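Local atomic coordinates of glypican-1 (Homo sapiens, PDB entry 4YWT), a protein that bears heparan sulfate chains at the cell surface, through which it binds alpha-4(V) collagen and takes part in Schwann cell myelination. Residues 239-244 with 277-282; 273-278 with 398-403. The protein carries 3 engineered substitutions. All blocks are in the same frame, centred on the assembly; numbering follows the deposited sequence.

Contact 1 (239-244 with 277-282); sequences VPLGPE and GCLANQ
L241 reaches with one methyl into the corner where helix 268-278 ends, and V239 faces the side chain of Q282, four residues beyond C278. The contact is made of side-chain packing; no hydrogen bond joins the two segments.

The apolar part belongs to L241. Its CD2 lies 4.0 Å from CD2 of L279, so the two leucines meet methyl to methyl, their side chains crossing at a slant. The same L241 CD2 rests more loosely on CB of C278, at 4.4 Å. C278 sends its CB toward the loop, and its sulfur is committed to the disulfide with C245, which lies just beyond the segment 239-244. A covalent tie therefore runs beside the leucine packing and fixes the start of helix 243-253 to the last turn of helix 268-278.

The second kind of contact is a methyl against an amide. The two side chains come head-on from their own backbones, and CG1 of V239 stops 4.1 Å from NE2 of Q282. The valine places CG1 anti to its backbone N (chi1 177°), while the glutamine chain bends at chi2 (88°) and carries its amide to the loop. It is a single loose van der Waals contact.

The backbones converge at L241 and C278, whose CA atoms are 6.9 Å apart. L279 is the first residue to leave helical geometry, and G242 is the N-cap of helix 243-253. Helix 70-129 lies against the leucine cluster, through H81, L84 and E85 at L241 and through L88 at L279; I452 of helix 450-471 adjoins V239 and N281, whose OD1 accepts a bond from the backbone N of D449.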
ATOM      1  N   VAL A 239     -12.417  -3.096 -11.488  1.00 48.51           N
ATOM      2  CA  VAL A 239     -12.608  -2.478 -12.797  1.00 52.63           C
ATOM      3  C   VAL A 239     -12.651  -3.546 -13.887  1.00 52.91           C
ATOM      4  O   VAL A 239     -11.681  -4.278 -14.088  1.00 45.95           O
ATOM      5  CB  VAL A 239     -11.497  -1.462 -13.121  1.00 46.23           C
ATOM      6  CG1 VAL A 239     -11.688  -0.899 -14.521  1.00 42.85           C
ATOM      7  CG2 VAL A 239     -11.490  -0.342 -12.092  1.00 45.68           C
ATOM      8  N   PRO A 240     -13.788  -3.639 -14.594  1.00 60.93           N
ATOM      9  CA  PRO A 240     -14.017  -4.682 -15.600  1.00 60.38           C
ATOM     10  C   PRO A 240     -13.243  -4.457 -16.895  1.00 55.80           C
ATOM     11  O   PRO A 240     -12.959  -3.315 -17.257  1.00 49.74           O
ATOM     12  CB  PRO A 240     -15.522  -4.591 -15.852  1.00 66.24           C
ATOM     13  CG  PRO A 240     -15.840  -3.159 -15.607  1.00 67.43           C
ATOM     14  CD  PRO A 240     -14.941  -2.730 -14.474  1.00 64.11           C
ATOM     15  N   LEU A 241     -12.907  -5.547 -17.578  1.00 56.26           N
ATOM     16  CA  LEU A 241     -12.279  -5.473 -18.890  1.00 55.10           C
ATOM     17  C   LEU A 241     -13.315  -5.107 -19.948  1.00 53.62           C
ATOM     18  O   LEU A 241     -14.461  -5.551 -19.883  1.00 53.78           O
ATOM     19  CB  LEU A 241     -11.605  -6.801 -19.242  1.00 55.52           C
ATOM     20  CG  LEU A 241     -10.439  -7.233 -18.352  1.00 57.91           C
ATOM     21  CD1 LEU A 241     -10.176  -8.723 -18.500  1.00 54.61           C
ATOM     22  CD2 LEU A 241      -9.190  -6.433 -18.684  1.00 57.38           C
ATOM     23  N   GLY A 242     -12.911  -4.296 -20.920  1.00 53.99           N
ATOM     24  CA  GLY A 242     -13.818  -3.849 -21.960  1.00 53.82           C
ATOM     25  C   GLY A 242     -14.009  -4.861 -23.074  1.00 55.19           C
ATOM     26  O   GLY A 242     -13.294  -5.861 -23.139  1.00 55.96           O
ATOM     27  N   PRO A 243     -14.986  -4.608 -23.959  1.00 54.39           N
ATOM     28  CA  PRO A 243     -15.261  -5.458 -25.124  1.00 53.26           C
ATOM     29  C   PRO A 243     -14.088  -5.469 -26.099  1.00 51.40           C
ATOM     30  O   PRO A 243     -13.731  -6.522 -26.637  1.00 53.48           O
ATOM     31  CB  PRO A 243     -16.494  -4.803 -25.758  1.00 53.95           C
ATOM     32  CG  PRO A 243     -17.096  -3.969 -24.671  1.00 55.86           C
ATOM     33  CD  PRO A 243     -15.937  -3.488 -23.860  1.00 53.62           C
ATOM     34  N   GLU A 244     -13.507  -4.294 -26.319  1.00 47.20           N
ATOM     35  CA  GLU A 244     -12.328  -4.145 -27.162  1.00 50.94           C
ATOM     36  C   GLU A 244     -11.197  -5.028 -26.650  1.00 47.81           C
ATOM     37  O   GLU A 244     -10.554  -5.753 -27.415  1.00 53.82           O
ATOM     38  CB  GLU A 244     -11.885  -2.682 -27.198  1.00 55.33           C
ATOM     39  CG  GLU A 244     -12.899  -1.748 -27.834  1.00 67.11           C
ATOM     40  CD  GLU A 244     -13.210  -2.122 -29.267  1.00 83.22           C
ATOM     41  OE1 GLU A 244     -12.266  -2.484 -30.000  1.00 86.69           O
ATOM     42  OE2 GLU A 244     -14.395  -2.062 -29.659  1.00 87.20           O
ATOM     43  N   GLY A 277      -3.007  -2.045 -23.941  1.00 38.10           N
ATOM     44  CA  GLY A 277      -4.279  -1.530 -24.413  1.00 37.59           C
ATOM     45  C   GLY A 277      -5.387  -1.805 -23.412  1.00 37.56           C
ATOM     46  O   GLY A 277      -6.194  -0.928 -23.105  1.00 39.32           O
ATOM     47  N   CYS A 278      -5.414  -3.028 -22.892  1.00 36.24           N
ATOM     48  CA  CYS A 278      -6.455  -3.450 -21.960  1.00 33.85           C
ATOM     49  C   CYS A 278      -6.335  -2.786 -20.592  1.00 38.03           C
ATOM     50  O   CYS A 278      -7.340  -2.489 -19.949  1.00 33.14           O
ATOM     51  CB  CYS A 278      -6.425  -4.970 -21.785  1.00 40.57           C
ATOM     52  SG  CYS A 278      -6.790  -5.911 -23.281  1.00 60.38           S
ATOM     53  N   LEU A 279      -5.104  -2.556 -20.150  1.00 40.37           N
ATOM     54  CA  LEU A 279      -4.864  -2.105 -18.784  1.00 39.42           C
ATOM     55  C   LEU A 279      -4.329  -0.676 -18.720  1.00 30.62           C
ATOM     56  O   LEU A 279      -3.518  -0.347 -17.855  1.00 30.74           O
ATOM     57  CB  LEU A 279      -3.892  -3.057 -18.087  1.00 36.08           C
ATOM     58  CG  LEU A 279      -4.251  -4.542 -18.174  1.00 37.40           C
ATOM     59  CD1 LEU A 279      -3.217  -5.388 -17.445  1.00 38.10           C
ATOM     60  CD2 LEU A 279      -5.647  -4.796 -17.623  1.00 31.86           C
ATOM     61  N   ALA A 280      -4.793   0.169 -19.633  1.00 36.03           N
ATOM     62  CA  ALA A 280      -4.347   1.557 -19.694  1.00 37.65           C
ATOM     63  C   ALA A 280      -4.846   2.364 -18.496  1.00 30.60           C
ATOM     64  O   ALA A 280      -4.080   3.105 -17.859  1.00 30.58           O
ATOM     65  CB  ALA A 280      -4.810   2.193 -20.992  1.00 38.05           C
ATOM     66  N   ASN A 281      -6.133   2.216 -18.198  1.00 31.12           N
ATOM     67  CA  ASN A 281      -6.747   2.916 -17.075  1.00 36.88           C
ATOM     68  C   ASN A 281      -6.053   2.585 -15.764  1.00 40.69           C
ATOM     69  O   ASN A 281      -5.748   3.481 -14.978  1.00 29.55           O
ATOM     70  CB  ASN A 281      -8.236   2.581 -16.981  1.00 38.28           C
ATOM     71  CG  ASN A 281      -9.070   3.369 -17.969  1.00 32.95           C
ATOM     72  OD1 ASN A 281      -9.377   4.539 -17.744  1.00 33.22           O
ATOM     73  ND2 ASN A 281      -9.439   2.731 -19.072  1.00 45.01           N
ATOM     74  N   GLN A 282      -5.798   1.299 -15.538  1.00 38.64           N
ATOM     75  CA  GLN A 282      -5.056   0.865 -14.361  1.00 32.07           C
ATOM     76  C   GLN A 282      -3.665   1.488 -14.354  1.00 34.00           C
ATOM     77  O   GLN A 282      -3.137   1.842 -13.301  1.00 37.91           O
ATOM     78  CB  GLN A 282      -4.948  -0.663 -14.313  1.00 30.92           C
ATOM     79  CG  GLN A 282      -6.258  -1.387 -14.047  1.00 32.62           C
ATOM     80  CD  GLN A 282      -7.039  -1.680 -15.315  1.00 42.14           C
ATOM     81  OE1 GLN A 282      -6.778  -1.101 -16.369  1.00 42.75           O
ATOM     82  NE2 GLN A 282      -8.002  -2.591 -15.218  1.00 31.55           N
TER

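Contact 2 (273-278 with 398-403); sequences NVLKGC and TLCSEK
L275 of helix 268-278 points its side chain at helix 391-404, where L399 and C400 receive it. Its CB is directed toward that helix. CG, placed anti to the carbonyl carbon and beside the backbone N (chi1 -67°), already lies 4.0 Å from SG of C400. The branch then divides. CD1 makes the main contact: it sits 3.5 Å from the C400 sulfur and 3.7 Å from CB of L399, occupying the notch between two successive residues of the partner helix. CD2 turns off from this notch and takes no part in the contact. L275 stands nearly perpendicular to L399 and touches it at the base, CB, with the methyl CD1.

Glypican-1 has a mainly helical, disulfide-braced core, and this contact lies beside one of the braces. The sulfur that L275 covers is bonded to C271, one turn earlier on helix 268-278, so C271 and L275 both grip the same cysteine: one covalently, the other by apolar packing against SG. C400 also opens a wider pi-type turn, 400-403, in its helix.

All three touching side chains are buried. Helix 70-129 packs on two of them, with L84 at L275 and A87 at L399, and P396, a turn before C400, adds a further contact to L275. On another side of helix 268-278, N273 uses both ends of its amide on backbone partners, ND2 to E426 O and OD1 to M428 N.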
ATOM      1  N   ASN A 273       1.557  -5.149 -26.086  1.00 33.96           N
ATOM      2  CA  ASN A 273       0.735  -4.088 -26.656  1.00 34.05           C
ATOM      3  C   ASN A 273      -0.738  -4.334 -26.364  1.00 34.23           C
ATOM      4  O   ASN A 273      -1.479  -3.402 -26.025  1.00 33.96           O
ATOM      5  CB  ASN A 273       0.967  -3.962 -28.160  1.00 34.89           C
ATOM      6  CG  ASN A 273       2.016  -2.923 -28.497  1.00 35.38           C
ATOM      7  OD1 ASN A 273       2.660  -2.369 -27.607  1.00 37.34           O
ATOM      8  ND2 ASN A 273       2.188  -2.646 -29.782  1.00 35.48           N
ATOM      9  N   VAL A 274      -1.153  -5.593 -26.474  1.00 34.84           N
ATOM     10  CA  VAL A 274      -2.532  -5.954 -26.160  1.00 35.21           C
ATOM     11  C   VAL A 274      -2.883  -5.605 -24.715  1.00 38.73           C
ATOM     12  O   VAL A 274      -3.870  -4.912 -24.463  1.00 38.35           O
ATOM     13  CB  VAL A 274      -2.798  -7.451 -26.391  1.00 44.33           C
ATOM     14  CG1 VAL A 274      -4.180  -7.827 -25.878  1.00 36.54           C
ATOM     15  CG2 VAL A 274      -2.661  -7.793 -27.867  1.00 46.04           C
ATOM     16  N   LEU A 275      -2.072  -6.069 -23.770  1.00 33.80           N
ATOM     17  CA  LEU A 275      -2.364  -5.834 -22.358  1.00 33.07           C
ATOM     18  C   LEU A 275      -2.216  -4.363 -21.971  1.00 32.27           C
ATOM     19  O   LEU A 275      -2.944  -3.872 -21.111  1.00 31.93           O
ATOM     20  CB  LEU A 275      -1.477  -6.705 -21.467  1.00 32.75           C
ATOM     21  CG  LEU A 275      -1.756  -8.209 -21.551  1.00 45.03           C
ATOM     22  CD1 LEU A 275      -1.063  -8.953 -20.423  1.00 33.39           C
ATOM     23  CD2 LEU A 275      -3.253  -8.482 -21.537  1.00 45.06           C
ATOM     24  N   LYS A 276      -1.280  -3.661 -22.607  1.00 36.54           N
ATOM     25  CA  LYS A 276      -1.150  -2.221 -22.396  1.00 33.23           C
ATOM     26  C   LYS A 276      -2.400  -1.507 -22.888  1.00 32.50           C
ATOM     27  O   LYS A 276      -2.803  -0.491 -22.325  1.00 32.69           O
ATOM     28  CB  LYS A 276       0.087  -1.662 -23.101  1.00 31.57           C
ATOM     29  CG  LYS A 276       1.366  -1.780 -22.288  1.00 32.64           C
ATOM     30  CD  LYS A 276       2.550  -1.178 -23.023  1.00 34.84           C
ATOM     31  CE  LYS A 276       3.820  -1.282 -22.197  1.00 39.25           C
ATOM     32  NZ  LYS A 276       4.848  -0.290 -22.617  1.00 42.50           N
ATOM     33  N   GLY A 277      -3.007  -2.045 -23.941  1.00 38.10           N
ATOM     34  CA  GLY A 277      -4.279  -1.530 -24.413  1.00 37.59           C
ATOM     35  C   GLY A 277      -5.387  -1.805 -23.412  1.00 37.56           C
ATOM     36  O   GLY A 277      -6.194  -0.928 -23.105  1.00 39.32           O
ATOM     37  N   CYS A 278      -5.414  -3.028 -22.892  1.00 36.24           N
ATOM     38  CA  CYS A 278      -6.455  -3.450 -21.960  1.00 33.85           C
ATOM     39  C   CYS A 278      -6.335  -2.786 -20.592  1.00 38.03           C
ATOM     40  O   CYS A 278      -7.340  -2.489 -19.949  1.00 33.14           O
ATOM     41  CB  CYS A 278      -6.425  -4.970 -21.785  1.00 40.57           C
ATOM     42  SG  CYS A 278      -6.790  -5.911 -23.281  1.00 60.38           S
ATOM     43  N   THR A 398       4.599  -8.658 -16.703  1.00 45.11           N
ATOM     44  CA  THR A 398       4.585  -9.834 -15.839  1.00 46.83           C
ATOM     45  C   THR A 398       3.494 -10.820 -16.244  1.00 46.88           C
ATOM     46  O   THR A 398       3.718 -12.031 -16.246  1.00 47.30           O
ATOM     47  CB  THR A 398       4.393  -9.449 -14.359  1.00 44.09           C
ATOM     48  OG1 THR A 398       3.078  -8.914 -14.165  1.00 51.24           O
ATOM     49  CG2 THR A 398       5.433  -8.423 -13.933  1.00 42.15           C
ATOM     50  N   LEU A 399       2.316 -10.304 -16.587  1.00 42.74           N
ATOM     51  CA  LEU A 399       1.217 -11.167 -17.010  1.00 46.06           C
ATOM     52  C   LEU A 399       1.554 -11.901 -18.304  1.00 41.96           C
ATOM     53  O   LEU A 399       1.169 -13.054 -18.489  1.00 41.68           O
ATOM     54  CB  LEU A 399      -0.072 -10.363 -17.184  1.00 44.87           C
ATOM     55  CG  LEU A 399      -0.838 -10.053 -15.898  1.00 47.06           C
ATOM     56  CD1 LEU A 399      -2.108  -9.271 -16.197  1.00 43.81           C
ATOM     57  CD2 LEU A 399      -1.156 -11.337 -15.149  1.00 46.58           C
ATOM     58  N   CYS A 400       2.275 -11.228 -19.194  1.00 44.11           N
ATOM     59  CA  CYS A 400       2.716 -11.844 -20.440  1.00 48.14           C
ATOM     60  C   CYS A 400       3.838 -12.843 -20.189  1.00 54.19           C
ATOM     61  O   CYS A 400       3.828 -13.950 -20.730  1.00 53.05           O
ATOM     62  CB  CYS A 400       3.183 -10.779 -21.433  1.00 50.81           C
ATOM     63  SG  CYS A 400       1.849  -9.866 -22.230  1.00 51.31           S
ATOM     64  N   SER A 401       4.802 -12.443 -19.367  1.00 54.97           N
ATOM     65  CA  SER A 401       5.964 -13.277 -19.080  1.00 58.83           C
ATOM     66  C   SER A 401       5.583 -14.577 -18.380  1.00 67.78           C
ATOM     67  O   SER A 401       6.171 -15.627 -18.644  1.00 70.15           O
ATOM     68  CB  SER A 401       6.974 -12.508 -18.226  1.00 58.51           C
ATOM     69  OG  SER A 401       8.050 -13.340 -17.832  1.00 61.56           O
ATOM     70  N   GLU A 402       4.596 -14.505 -17.496  1.00 68.42           N
ATOM     71  CA  GLU A 402       4.237 -15.655 -16.672  1.00 75.24           C
ATOM     72  C   GLU A 402       3.305 -16.644 -17.370  1.00 81.21           C
ATOM     73  O   GLU A 402       3.505 -17.856 -17.283  1.00 84.39           O
ATOM     74  CB  GLU A 402       3.594 -15.184 -15.366  1.00 74.26           C
ATOM     75  CG  GLU A 402       4.586 -14.645 -14.348  1.00 77.43           C
ATOM     76  CD  GLU A 402       3.919 -14.188 -13.063  1.00 81.29           C
ATOM     77  OE1 GLU A 402       2.680 -14.021 -13.060  1.00 82.30           O
ATOM     78  OE2 GLU A 402       4.634 -13.998 -12.056  1.00 81.01           O
ATOM     79  N   LYS A 403       2.294 -16.136 -18.067  1.00 79.33           N
ATOM     80  CA  LYS A 403       1.219 -16.997 -18.548  1.00 81.26           C
ATOM     81  C   LYS A 403       1.154 -17.148 -20.067  1.00 80.94           C
ATOM     82  O   LYS A 403       1.430 -18.219 -20.609  1.00 80.79           O
ATOM     83  CB  LYS A 403      -0.126 -16.471 -18.041  1.00 81.38           C
ATOM     84  CG  LYS A 403      -0.103 -16.004 -16.593  1.00 82.91           C
ATOM     85  CD  LYS A 403      -1.308 -16.514 -15.822  1.00 86.28           C
ATOM     86  CE  LYS A 403      -1.293 -16.010 -14.387  1.00 86.30           C
ATOM     87  NZ  LYS A 403       0.060 -15.545 -13.972  1.00 86.39           N
TER

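Contacts 1 and 2 have centres 12 Å apart and share helix 268-278: contact 2 uses its last six residues, and contact 1 starts from its closing residues G277 and C278. In chain order come 239-244, then 273-278 running into 277-282, and only much later 398-403. L279 of contact 1 meets L399 of contact 2, CD1 to CD1 at 4.2 Å, so the leucine packing of the two touches, and helix 70-129 packs on both. The disulfides C245-C278 and C271-C400 tie this helix to helices 243-253 and 391-404, fastening parts distant in sequence into one region of the elongated core, away from its middle.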